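Local coordinates for protein putative alpha/beta hydrolase (Desulfitobacterium hafniense, PDB 4RPC) that probably hydrolyses a substrate not yet identified, as a member of the alpha/beta hydrolase family, at residues A[65-70]-A[183-188]; A[100-105]-A[116-121]; A[124-129]-A[188-193]; A[136-141]-A[177-182]. All blocks are in the same frame, centred on the assembly; numbering follows the deposited sequence.

In the fold
Three of the four contacts use helix 179-191: interaction 4 packs its first turns against helix 130-145, interaction 1 sets its middle against the loop before helix 70-83, and interaction 3 meets its C-terminal end with loop 124-129. Interaction 2 is the innermost, a wholly apolar helix-strand contact close to the probable nucleophile elbow. The others lie farther out and bring in more varied chemistry: water bridges and a slid-apart ring pair in interaction 1, a backbone hydrogen bond and a water bridge in the surface contact 3, a salt bridge beside buried aliphatic packing in interaction 4. Val70 and Tyr192 connect interactions 1 and 3 to helix 97-108 of interaction 2.

Interaction 1 (A[65-70]-A[183-188]); sequences EYMVSV and LHALLA
The loop leading into helix 70-83 runs along helix 179-191, and at one end of the contact Tyr66 lies beside His184. Their rings are almost parallel, 13° apart, but offset so far that the centroids stand 5.2 Å from each other and the rings barely overlap; their closest atoms are Tyr66 CB and His184 ND1, 3.8 Å apart. His184 chi1 (-82°) sets CG beside the backbone N, and chi2 (107°) turns ND1 back along the helix to hydrogen-bond Glu180 O, which helps fix the ring's rotation. An alanine at His184 is likely to deprive the Tyr66 ring of its flat neighbour and to leave Glu180 O without this side-chain donor. Next along the loop, Met67 O rests on His184 CB at 3.6 Å, and water 1 lies between Met67 O (3.2 Å) and His184 O (2.6 Å). Helix 179-191 belongs to the insertion between strands 112-119 and 204-210, the place where alpha/beta hydrolases commonly carry a cap, so this face joins that insertion to the core domain. The methyl of Ala188 packs on Ser69 CA at 3.9 Å. Ser69 is the N-cap of helix 70-83, its OG turned to Glu72 N, while the first helical amide, Val70 N, donates a hydrogen bond to water 2 at 3.0 Å, and that water donates to Ala188 O at 2.7 Å.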
loop_
_atom_site.group_PDB
_atom_site.type_symbol
_atom_site.label_atom_id
_atom_site.label_comp_id
_atom_site.label_asym_id
_atom_site.label_seq_id
_atom_site.Cartn_x
_atom_site.Cartn_y
_atom_site.Cartn_z
ATOM N N GLU A 65 6.069 17.736 -7.141
ATOM C CA GLU A 65 6.641 16.693 -7.966
ATOM C C GLU A 65 5.745 15.476 -8.055
ATOM O O GLU A 65 4.751 15.364 -7.364
ATOM C CB GLU A 65 8.007 16.271 -7.421
ATOM C CG GLU A 65 7.880 15.360 -6.206
ATOM C CD GLU A 65 9.178 15.228 -5.407
ATOM O OE1 GLU A 65 10.209 14.668 -5.909
ATOM O OE2 GLU A 65 9.152 15.721 -4.262
ATOM N N TYR A 66 6.156 14.536 -8.890
ATOM C CA TYR A 66 5.399 13.345 -9.138
ATOM C C TYR A 66 6.336 12.171 -8.976
ATOM O O TYR A 66 7.559 12.322 -9.019
ATOM C CB TYR A 66 4.871 13.345 -10.575
ATOM C CG TYR A 66 4.009 14.549 -10.971
ATOM C CD1 TYR A 66 2.906 14.923 -10.215
ATOM C CD2 TYR A 66 4.283 15.259 -12.127
ATOM C CE1 TYR A 66 2.088 15.948 -10.618
ATOM C CE2 TYR A 66 3.490 16.316 -12.520
ATOM C CZ TYR A 66 2.399 16.659 -11.768
ATOM O OH TYR A 66 1.610 17.737 -12.155
HETATM N N MSE A 67 5.736 11.006 -8.830
HETATM C CA MSE A 67 6.431 9.770 -8.564
HETATM C C MSE A 67 7.218 9.357 -9.787
HETATM O O MSE A 67 6.756 9.526 -10.888
HETATM C CB MSE A 67 5.439 8.664 -8.277
HETATM C CG MSE A 67 5.813 8.075 -6.944
HETATM SE SE MSE A 67 4.749 6.504 -6.471
HETATM C CE MSE A 67 3.209 7.572 -6.210
ATOM N N VAL A 68 8.408 8.808 -9.567
ATOM C CA VAL A 68 9.267 8.290 -10.628
ATOM C C VAL A 68 9.295 6.758 -10.611
ATOM O O VAL A 68 9.121 6.139 -11.613
ATOM C CB VAL A 68 10.708 8.819 -10.514
ATOM C CG1 VAL A 68 11.568 8.323 -11.675
ATOM C CG2 VAL A 68 10.725 10.340 -10.552
ATOM N N SER A 69 9.524 6.153 -9.467
ATOM C CA SER A 69 9.524 4.725 -9.382
ATOM C C SER A 69 9.371 4.280 -7.929
ATOM O O SER A 69 9.614 5.009 -6.979
ATOM C CB SER A 69 10.866 4.183 -9.902
ATOM O OG SER A 69 11.884 4.694 -9.074
ATOM N N VAL A 70 9.004 3.029 -7.777
ATOM C CA VAL A 70 8.925 2.450 -6.485
ATOM C C VAL A 70 10.277 2.544 -5.877
ATOM O O VAL A 70 10.366 2.884 -4.708
ATOM C CB VAL A 70 8.451 0.973 -6.538
ATOM C CG1 VAL A 70 8.593 0.313 -5.180
ATOM C CG2 VAL A 70 7.049 0.859 -7.069
ATOM N N LEU A 183 -1.636 9.262 -12.300
ATOM C CA LEU A 183 -1.069 8.528 -13.387
ATOM C C LEU A 183 0.394 8.123 -13.137
ATOM O O LEU A 183 0.767 6.986 -13.370
ATOM C CB LEU A 183 -1.222 9.327 -14.702
ATOM C CG LEU A 183 -0.710 8.688 -15.957
ATOM C CD1 LEU A 183 -1.595 7.559 -16.359
ATOM C CD2 LEU A 183 -0.694 9.686 -17.094
ATOM N N HIS A 184 1.246 9.043 -12.708
ATOM C CA HIS A 184 2.639 8.689 -12.452
ATOM C C HIS A 184 2.837 7.627 -11.380
ATOM O O HIS A 184 3.753 6.787 -11.465
ATOM C CB HIS A 184 3.402 9.939 -12.063
ATOM C CG HIS A 184 3.813 10.697 -13.250
ATOM N ND1 HIS A 184 3.219 11.879 -13.625
ATOM C CD2 HIS A 184 4.659 10.359 -14.243
ATOM C CE1 HIS A 184 3.756 12.283 -14.761
ATOM N NE2 HIS A 184 4.619 11.367 -15.159
ATOM N N ALA A 185 1.932 7.645 -10.412
ATOM C CA ALA A 185 1.965 6.699 -9.315
ATOM C C ALA A 185 1.607 5.329 -9.857
ATOM O O ALA A 185 2.231 4.295 -9.488
ATOM C CB ALA A 185 1.004 7.090 -8.240
ATOM N N LEU A 186 0.615 5.318 -10.726
ATOM C CA LEU A 186 0.192 4.067 -11.375
ATOM C C LEU A 186 1.209 3.503 -12.373
ATOM O O LEU A 186 1.343 2.258 -12.493
ATOM C CB LEU A 186 -1.136 4.242 -12.063
ATOM C CG LEU A 186 -2.283 4.403 -11.066
ATOM C CD1 LEU A 186 -3.485 4.942 -11.813
ATOM C CD2 LEU A 186 -2.643 3.132 -10.287
ATOM N N LEU A 187 1.905 4.387 -13.068
ATOM C CA LEU A 187 2.950 3.917 -13.950
ATOM C C LEU A 187 4.022 3.208 -13.107
ATOM O O LEU A 187 4.476 2.108 -13.465
ATOM C CB LEU A 187 3.547 5.037 -14.803
ATOM C CG LEU A 187 2.625 5.722 -15.806
ATOM C CD1 LEU A 187 3.160 7.068 -16.205
ATOM C CD2 LEU A 187 2.420 4.850 -17.059
ATOM N N ALA A 188 4.371 3.833 -11.978
ATOM C CA ALA A 188 5.356 3.282 -11.038
ATOM C C ALA A 188 4.853 1.977 -10.531
ATOM O O ALA A 188 5.578 1.009 -10.562
ATOM C CB ALA A 188 5.685 4.225 -9.876
HETATM O O HOH W 1 6.021 6.948 -12.720
HETATM O O HOH W 2 8.185 1.650 -10.306
#

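Interaction 2 (A[100-105]-A[116-121]); sequences SVAVEM and LLLDGG
Val103 and Leu118 make the tight centre of this contact: their side chains meet at about a right angle, with Val103 CG2 3.7 Å from Leu118 CD1. The valine torsion (chi1 174°) sends CG1 anti to the backbone N and leaves CG2 beside that N, the branch that touches the leucine. At the preceding residue, the methyl of Ala102 points at the strand and sits between two leucine branches, 3.9 Å from Leu116 CD2 and 4.0 Å from Leu118 CD2. Leu116 CD2 also comes up against the helix backbone, 3.6 Å from Ala102 O, so the short alanine lets the strand's side chains approach the helix closely. The packing slackens where Leu116 CD1 faces Val103 CG2 at 4.3 Å, and again at the C-terminal end of the strand, where the chain turns off through Gly120 and Gly121. These glycines are partly exposed, and Ser100 makes no contact with them, its side chain packing on Tyr123 and Tyr192 instead. The axes of helix 100-105 and strand 116-119 pass 8.7 Å apart and run nearly antiparallel, at 154°. Ile92 on the neighbouring strand touches both Ala102 and Leu116, closing the same apolar layer. Strand 88-95, helix 97-108 and strand 112-119 thus form the beta-alpha-beta unit whose first strand-to-helix turn is, in the alpha/beta hydrolase fold, the nucleophile elbow, here probably the turn carrying Ser96.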
loop_
_atom_site.group_PDB
_atom_site.type_symbol
_atom_site.label_atom_id
_atom_site.label_comp_id
_atom_site.label_asym_id
_atom_site.label_seq_id
_atom_site.Cartn_x
_atom_site.Cartn_y
_atom_site.Cartn_z
ATOM N N SER A 100 4.187 -2.327 -2.539
ATOM C CA SER A 100 5.386 -2.467 -3.359
ATOM C C SER A 100 6.470 -1.611 -2.775
ATOM O O SER A 100 7.597 -2.037 -2.723
ATOM C CB SER A 100 5.149 -2.041 -4.820
ATOM O OG SER A 100 4.207 -2.865 -5.377
ATOM N N VAL A 101 6.129 -0.429 -2.324
ATOM C CA VAL A 101 7.102 0.437 -1.625
ATOM C C VAL A 101 7.617 -0.269 -0.319
ATOM O O VAL A 101 8.809 -0.230 0.004
ATOM C CB VAL A 101 6.506 1.781 -1.299
ATOM C CG1 VAL A 101 7.487 2.631 -0.472
ATOM C CG2 VAL A 101 6.120 2.517 -2.569
ATOM N N ALA A 102 6.724 -0.920 0.408
ATOM C CA ALA A 102 7.121 -1.624 1.638
ATOM C C ALA A 102 8.139 -2.731 1.313
ATOM O O ALA A 102 9.162 -2.818 1.946
ATOM C CB ALA A 102 5.910 -2.233 2.301
ATOM N N VAL A 103 7.851 -3.549 0.288
ATOM C CA VAL A 103 8.721 -4.640 -0.073
ATOM C C VAL A 103 10.059 -4.098 -0.476
ATOM O O VAL A 103 11.100 -4.564 -0.047
ATOM C CB VAL A 103 8.107 -5.499 -1.194
ATOM C CG1 VAL A 103 9.089 -6.556 -1.686
ATOM C CG2 VAL A 103 6.873 -6.188 -0.682
ATOM N N GLU A 104 10.037 -3.079 -1.313
ATOM C CA GLU A 104 11.290 -2.453 -1.752
ATOM C C GLU A 104 12.111 -1.932 -0.588
ATOM O O GLU A 104 13.368 -1.971 -0.606
ATOM C CB GLU A 104 10.997 -1.316 -2.711
ATOM C CG GLU A 104 12.188 -0.577 -3.244
ATOM C CD GLU A 104 13.016 -1.383 -4.179
ATOM O OE1 GLU A 104 12.528 -2.401 -4.729
ATOM O OE2 GLU A 104 14.182 -0.996 -4.347
HETATM N N MSE A 105 11.446 -1.376 0.398
HETATM C CA MSE A 105 12.187 -0.977 1.610
HETATM C C MSE A 105 12.821 -2.154 2.325
HETATM O O MSE A 105 13.912 -2.037 2.823
HETATM C CB MSE A 105 11.286 -0.178 2.536
HETATM C CG MSE A 105 11.281 1.234 1.923
HETATM SE SE MSE A 105 10.068 2.228 3.055
HETATM C CE MSE A 105 11.537 2.589 4.345
ATOM N N LEU A 116 6.388 -7.253 7.346
ATOM C CA LEU A 116 5.736 -6.586 6.230
ATOM C C LEU A 116 4.327 -7.062 6.274
ATOM O O LEU A 116 4.110 -8.269 6.408
ATOM C CB LEU A 116 6.351 -6.975 4.909
ATOM C CG LEU A 116 7.701 -6.426 4.579
ATOM C CD1 LEU A 116 8.155 -7.057 3.290
ATOM C CD2 LEU A 116 7.652 -4.941 4.435
ATOM N N LEU A 117 3.364 -6.122 6.223
ATOM C CA LEU A 117 1.963 -6.483 6.035
ATOM C C LEU A 117 1.537 -5.945 4.701
ATOM O O LEU A 117 1.477 -4.703 4.511
ATOM C CB LEU A 117 1.086 -5.863 7.096
ATOM C CG LEU A 117 1.039 -6.520 8.464
ATOM C CD1 LEU A 117 2.351 -6.382 9.173
ATOM C CD2 LEU A 117 -0.127 -5.999 9.300
ATOM N N LEU A 118 1.214 -6.834 3.799
ATOM C CA LEU A 118 1.015 -6.444 2.438
ATOM C C LEU A 118 -0.396 -6.679 2.055
ATOM O O LEU A 118 -0.851 -7.823 2.058
ATOM C CB LEU A 118 1.977 -7.219 1.537
ATOM C CG LEU A 118 3.427 -7.158 1.943
ATOM C CD1 LEU A 118 4.292 -8.099 1.099
ATOM C CD2 LEU A 118 3.947 -5.716 1.843
ATOM N N ASP A 119 -1.105 -5.593 1.742
ATOM C CA ASP A 119 -2.528 -5.664 1.455
ATOM C C ASP A 119 -2.700 -5.284 -0.006
ATOM O O ASP A 119 -2.430 -4.146 -0.355
ATOM C CB ASP A 119 -3.264 -4.684 2.428
ATOM C CG ASP A 119 -4.827 -4.869 2.519
ATOM O OD1 ASP A 119 -5.447 -5.617 1.699
ATOM O OD2 ASP A 119 -5.454 -4.224 3.440
ATOM N N GLY A 120 -3.145 -6.217 -0.867
ATOM C CA GLY A 120 -3.429 -5.929 -2.275
ATOM C C GLY A 120 -2.262 -5.476 -3.135
ATOM O O GLY A 120 -2.408 -4.647 -4.055
ATOM N N GLY A 121 -1.123 -6.083 -2.881
ATOM C CA GLY A 121 0.072 -5.846 -3.639
ATOM C C GLY A 121 -0.003 -6.530 -4.971
ATOM O O GLY A 121 -0.650 -7.587 -5.098
#

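Interaction 3 (A[124-129]-A[188-193]); sequences EGMGEM and AAYRYD
Gly125 and Asp193 bring the two backbones to 4.1 Å between CA atoms, where loop 124-129 passes the C-terminal end of helix 179-191. A side chain at Gly125 would collide with Asp193 CB, and its positive phi also suits glycine. Just beyond it, Met126 N donates to Tyr190 O over 2.9 Å in an almost straight bond (173° at the hydrogen). The same pair meets through its side chains, which lie alongside each other and point the same way: Met126 CG packs on Tyr190 CB at 3.6 Å. From there the selenomethionine chain, bent at chi2 (-133°) and chi3, carries SE to 4.4 Å from the centroid of the Tyr190 ring, 41° off its normal, an oblique Met-aromatic contact. The next carbonyl of the helix end, Arg191 O, is served through water 3, which donates to it at 2.9 Å and accepts from Gly127 N at 2.7 Å. Arg191 folds its side chain at chi2 and chi3 to bring NH1 back toward the loop, yet Glu128 OE2 stays 4.4 Å from NH1, beyond a salt bridge. Near Gly125, Glu124 O and Asp193 OD1 lie 3.1 Å apart; both are acceptors, so this approach is no bond. Besides the Met126-Tyr190 packing, the polar part of the hold comes from two loop amides, one direct and one through water, which supply donors to carbonyls at the helix end that no further helical turn could serve, while the Glu128-Arg191 pair probably adds only weak attraction.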
loop_
_atom_site.group_PDB
_atom_site.type_symbol
_atom_site.label_atom_id
_atom_site.label_comp_id
_atom_site.label_asym_id
_atom_site.label_seq_id
_atom_site.Cartn_x
_atom_site.Cartn_y
_atom_site.Cartn_z
ATOM N N GLU A 124 3.970 -7.776 -10.594
ATOM C CA GLU A 124 4.311 -8.476 -11.836
ATOM C C GLU A 124 5.370 -7.728 -12.686
ATOM O O GLU A 124 6.430 -8.290 -13.069
ATOM C CB GLU A 124 3.031 -8.674 -12.641
ATOM C CG GLU A 124 3.219 -9.376 -13.966
ATOM C CD GLU A 124 3.593 -10.834 -13.779
ATOM O OE1 GLU A 124 2.693 -11.662 -13.471
ATOM O OE2 GLU A 124 4.793 -11.141 -13.924
ATOM N N GLY A 125 5.075 -6.484 -13.006
ATOM C CA GLY A 125 5.909 -5.709 -13.879
ATOM C C GLY A 125 5.463 -5.784 -15.322
ATOM O O GLY A 125 5.832 -6.668 -16.020
HETATM N N MSE A 126 4.670 -4.837 -15.761
HETATM C CA MSE A 126 4.022 -4.915 -17.032
HETATM C C MSE A 126 4.792 -4.457 -18.236
HETATM O O MSE A 126 4.235 -4.491 -19.302
HETATM C CB MSE A 126 2.809 -4.046 -17.052
HETATM C CG MSE A 126 2.124 -3.862 -15.750
HETATM SE SE MSE A 126 0.273 -4.138 -16.128
HETATM C CE MSE A 126 0.616 -5.984 -15.605
ATOM N N GLY A 127 6.004 -3.992 -18.082
ATOM C CA GLY A 127 6.783 -3.598 -19.225
ATOM C C GLY A 127 6.030 -2.623 -20.069
ATOM O O GLY A 127 5.490 -1.688 -19.579
ATOM N N GLU A 128 5.975 -2.856 -21.359
ATOM C CA GLU A 128 5.356 -1.836 -22.216
ATOM C C GLU A 128 3.819 -1.758 -22.161
ATOM O O GLU A 128 3.295 -0.786 -22.659
ATOM C CB GLU A 128 5.848 -1.926 -23.665
ATOM C CG GLU A 128 7.300 -1.473 -23.859
ATOM C CD GLU A 128 7.503 0.036 -23.680
ATOM O OE1 GLU A 128 6.835 0.858 -24.360
ATOM O OE2 GLU A 128 8.362 0.407 -22.859
HETATM N N MSE A 129 3.105 -2.710 -21.523
HETATM C CA MSE A 129 1.664 -2.539 -21.242
HETATM C C MSE A 129 1.387 -1.557 -20.083
HETATM O O MSE A 129 0.221 -1.166 -19.817
HETATM C CB MSE A 129 0.964 -3.832 -20.796
HETATM C CG MSE A 129 0.998 -5.119 -21.605
HETATM SE SE MSE A 129 0.065 -4.987 -23.353
HETATM C CE MSE A 129 -1.378 -3.898 -22.621
ATOM N N ALA A 188 4.371 3.833 -11.978
ATOM C CA ALA A 188 5.356 3.282 -11.038
ATOM C C ALA A 188 4.853 1.977 -10.531
ATOM O O ALA A 188 5.578 1.009 -10.562
ATOM C CB ALA A 188 5.685 4.225 -9.876
ATOM N N ALA A 189 3.621 1.942 -10.053
ATOM C CA ALA A 189 3.024 0.684 -9.594
ATOM C C ALA A 189 3.123 -0.448 -10.621
ATOM O O ALA A 189 3.659 -1.500 -10.317
ATOM C CB ALA A 189 1.603 0.898 -9.203
ATOM N N TYR A 190 2.662 -0.206 -11.850
ATOM C CA TYR A 190 2.631 -1.208 -12.881
ATOM C C TYR A 190 3.994 -1.575 -13.464
ATOM O O TYR A 190 4.139 -2.642 -13.943
ATOM C CB TYR A 190 1.677 -0.774 -14.019
ATOM C CG TYR A 190 0.246 -0.943 -13.631
ATOM C CD1 TYR A 190 -0.209 -2.144 -13.101
ATOM C CD2 TYR A 190 -0.652 0.072 -13.795
ATOM C CE1 TYR A 190 -1.538 -2.311 -12.729
ATOM C CE2 TYR A 190 -1.972 -0.060 -13.411
ATOM C CZ TYR A 190 -2.414 -1.246 -12.883
ATOM O OH TYR A 190 -3.720 -1.409 -12.557
ATOM N N ARG A 191 4.975 -0.687 -13.422
ATOM C CA ARG A 191 6.331 -0.963 -13.878
ATOM C C ARG A 191 7.122 -1.859 -12.933
ATOM O O ARG A 191 7.945 -2.638 -13.383
ATOM C CB ARG A 191 7.110 0.349 -14.020
ATOM C CG ARG A 191 8.389 0.243 -14.798
ATOM C CD ARG A 191 8.212 0.501 -16.270
ATOM N NE ARG A 191 7.554 1.786 -16.521
ATOM C CZ ARG A 191 7.052 2.154 -17.706
ATOM N NH1 ARG A 191 7.146 1.330 -18.762
ATOM N NH2 ARG A 191 6.426 3.363 -17.820
ATOM N N TYR A 192 6.899 -1.735 -11.617
ATOM C CA TYR A 192 7.726 -2.468 -10.626
ATOM C C TYR A 192 7.784 -3.955 -10.938
ATOM O O TYR A 192 6.775 -4.637 -11.062
ATOM C CB TYR A 192 7.191 -2.245 -9.231
ATOM C CG TYR A 192 8.106 -2.695 -8.095
ATOM C CD1 TYR A 192 9.379 -2.175 -7.956
ATOM C CD2 TYR A 192 7.683 -3.586 -7.158
ATOM C CE1 TYR A 192 10.194 -2.573 -6.905
ATOM C CE2 TYR A 192 8.494 -4.007 -6.126
ATOM C CZ TYR A 192 9.746 -3.489 -5.970
ATOM O OH TYR A 192 10.580 -3.909 -4.907
ATOM N N ASP A 193 8.970 -4.476 -11.064
ATOM C CA ASP A 193 9.123 -5.894 -11.329
ATOM C C ASP A 193 9.939 -6.563 -10.217
ATOM O O ASP A 193 11.165 -6.487 -10.186
ATOM C CB ASP A 193 9.749 -6.027 -12.708
ATOM C CG ASP A 193 9.898 -7.463 -13.180
ATOM O OD1 ASP A 193 9.474 -8.413 -12.511
ATOM O OD2 ASP A 193 10.519 -7.617 -14.237
HETATM O O HOH W 3 7.746 -3.727 -16.091
#

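Interaction 4 (A[136-141]-A[177-182])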
loop_
_atom_site.group_PDB
_atom_site.type_symbol
_atom_site.label_atom_id
_atom_site.label_comp_id
_atom_site.label_asym_id
_atom_site.label_seq_id
_atom_site.Cartn_x
_atom_site.Cartn_y
_atom_site.Cartn_z
ATOM N N ILE A 136 -6.049 3.470 -17.960
ATOM C CA ILE A 136 -7.372 2.975 -17.618
ATOM C C ILE A 136 -7.660 3.125 -16.131
ATOM O O ILE A 136 -8.712 3.639 -15.742
ATOM C CB ILE A 136 -7.565 1.546 -18.088
ATOM C CG1 ILE A 136 -7.770 1.567 -19.601
ATOM C CG2 ILE A 136 -8.748 0.872 -17.394
ATOM C CD1 ILE A 136 -7.528 0.235 -20.233
HETATM N N MSE A 137 -6.736 2.691 -15.310
HETATM C CA MSE A 137 -6.970 2.716 -13.913
HETATM C C MSE A 137 -7.045 4.158 -13.423
HETATM O O MSE A 137 -7.839 4.449 -12.543
HETATM C CB MSE A 137 -5.849 1.962 -13.231
HETATM C CG MSE A 137 -5.969 0.479 -13.555
HETATM SE SE MSE A 137 -7.691 -0.308 -12.947
HETATM C CE MSE A 137 -7.689 0.606 -11.196
ATOM N N ALA A 138 -6.225 5.060 -13.977
ATOM C CA ALA A 138 -6.318 6.465 -13.620
ATOM C C ALA A 138 -7.717 7.003 -13.847
ATOM O O ALA A 138 -8.300 7.632 -12.937
ATOM C CB ALA A 138 -5.288 7.328 -14.373
ATOM N N ASP A 139 -8.251 6.789 -15.045
ATOM C CA ASP A 139 -9.579 7.257 -15.359
ATOM C C ASP A 139 -10.638 6.606 -14.463
ATOM O O ASP A 139 -11.562 7.304 -14.028
ATOM C CB ASP A 139 -9.962 6.987 -16.807
ATOM C CG ASP A 139 -9.055 7.683 -17.778
ATOM O OD1 ASP A 139 -8.360 8.651 -17.362
ATOM O OD2 ASP A 139 -9.006 7.258 -18.965
ATOM N N ALA A 140 -10.513 5.289 -14.225
ATOM C CA ALA A 140 -11.481 4.550 -13.430
ATOM C C ALA A 140 -11.533 5.198 -12.049
ATOM O O ALA A 140 -12.624 5.520 -11.552
ATOM C CB ALA A 140 -11.085 3.075 -13.312
ATOM N N PHE A 141 -10.360 5.429 -11.457
ATOM C CA PHE A 141 -10.320 5.945 -10.078
ATOM C C PHE A 141 -10.921 7.346 -9.944
ATOM O O PHE A 141 -11.629 7.628 -8.995
ATOM C CB PHE A 141 -8.911 5.920 -9.544
ATOM C CG PHE A 141 -8.531 4.638 -8.866
ATOM C CD1 PHE A 141 -9.322 3.497 -8.956
ATOM C CD2 PHE A 141 -7.367 4.573 -8.136
ATOM C CE1 PHE A 141 -8.980 2.315 -8.297
ATOM C CE2 PHE A 141 -7.013 3.408 -7.471
ATOM C CZ PHE A 141 -7.823 2.263 -7.561
ATOM N N ILE A 177 -6.729 14.969 -5.735
ATOM C CA ILE A 177 -5.695 14.370 -6.528
ATOM C C ILE A 177 -5.828 14.913 -7.989
ATOM O O ILE A 177 -6.926 15.257 -8.455
ATOM C CB ILE A 177 -5.721 12.853 -6.461
ATOM C CG1 ILE A 177 -4.466 12.238 -7.096
ATOM C CG2 ILE A 177 -6.925 12.302 -7.162
ATOM C CD1 ILE A 177 -3.206 12.436 -6.276
ATOM N N THR A 178 -4.686 15.111 -8.625
ATOM C CA THR A 178 -4.667 15.425 -10.036
ATOM C C THR A 178 -4.394 14.210 -10.836
ATOM O O THR A 178 -3.730 13.284 -10.387
ATOM C CB THR A 178 -3.603 16.474 -10.364
ATOM O OG1 THR A 178 -2.288 15.958 -10.094
ATOM C CG2 THR A 178 -3.885 17.691 -9.582
ATOM N N ARG A 179 -4.896 14.202 -12.050
ATOM C CA ARG A 179 -4.702 13.058 -12.897
ATOM C C ARG A 179 -3.208 12.778 -13.144
ATOM O O ARG A 179 -2.762 11.594 -13.035
ATOM C CB ARG A 179 -5.505 13.144 -14.198
ATOM C CG ARG A 179 -5.271 11.906 -15.071
ATOM C CD ARG A 179 -6.196 11.849 -16.261
ATOM N NE ARG A 179 -6.204 10.538 -16.920
ATOM C CZ ARG A 179 -5.250 10.075 -17.718
ATOM N NH1 ARG A 179 -4.129 10.751 -17.927
ATOM N NH2 ARG A 179 -5.382 8.869 -18.242
ATOM N N GLU A 180 -2.412 13.828 -13.347
ATOM C CA GLU A 180 -0.988 13.560 -13.602
ATOM C C GLU A 180 -0.373 12.851 -12.430
ATOM O O GLU A 180 0.404 11.969 -12.614
ATOM C CB GLU A 180 -0.153 14.816 -13.854
ATOM C CG GLU A 180 0.083 15.254 -15.304
ATOM C CD GLU A 180 0.459 14.190 -16.330
ATOM O OE1 GLU A 180 1.668 13.870 -16.460
ATOM O OE2 GLU A 180 -0.468 13.730 -17.051
ATOM N N ALA A 181 -0.710 13.249 -11.205
ATOM C CA ALA A 181 -0.064 12.667 -10.033
ATOM C C ALA A 181 -0.449 11.207 -9.878
ATOM O O ALA A 181 0.370 10.327 -9.604
ATOM C CB ALA A 181 -0.429 13.461 -8.786
ATOM N N LEU A 182 -1.708 10.966 -10.100
ATOM C CA LEU A 182 -2.268 9.616 -10.026
ATOM C C LEU A 182 -1.672 8.741 -11.070
ATOM O O LEU A 182 -1.254 7.617 -10.781
ATOM C CB LEU A 182 -3.771 9.683 -10.243
ATOM C CG LEU A 182 -4.586 8.419 -10.386
ATOM C CD1 LEU A 182 -4.369 7.641 -9.123
ATOM C CD2 LEU A 182 -6.072 8.722 -10.526
#
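Ala138 is the first residue of helix 130-145 here to meet helix 179-191. Its methyl lies over one face of the Arg179 guanidinium, 4.2 Å from NH2, and the same CB stands 4.2 Å from Leu182 CD2. That leucine branch presses closer on the backbone, reaching Ala138 O at 3.5 Å. At Asp139 the contact becomes ionic. Arg179 grips the carboxylate side-on with two nitrogens, both to one oxygen: NE reaches Asp139 OD1 at 2.9 Å (152° at the hydrogen), nearly in line with the C-O bond, and NH2 reaches the same OD1 at 3.1 Å along a more bent path, from above the carboxylate plane. OD1 lies near the guanidinium plane, although the two flat groups are turned 39° from each other. The arginine can span the gap because its chain is extended from CG to NE, with CG opposite the backbone N (chi1 -180°). Asn135 OD1 is a second acceptor for NH2, one turn earlier on helix 130-145. A methionine in place of Arg179 would probably leave the Asp139 carboxylate without its charged mate and Asn135 OD1 without this donor. Both helices belong to the insertion between strands 112-119 and 204-210, which is probably the cap of this alpha/beta hydrolase. On the partner side Thr178 is the N-cap of helix 179-191, its OG1 accepting a weak bond from Ala181 N at 3.3 Å. A turn beyond Ala138 comes Phe141, whose CB packs on Leu182 CD2 at 4.1 Å while Leu182 CD1 approaches its ring obliquely. Leu142 of the same helix also touches both Arg179 and Leu182.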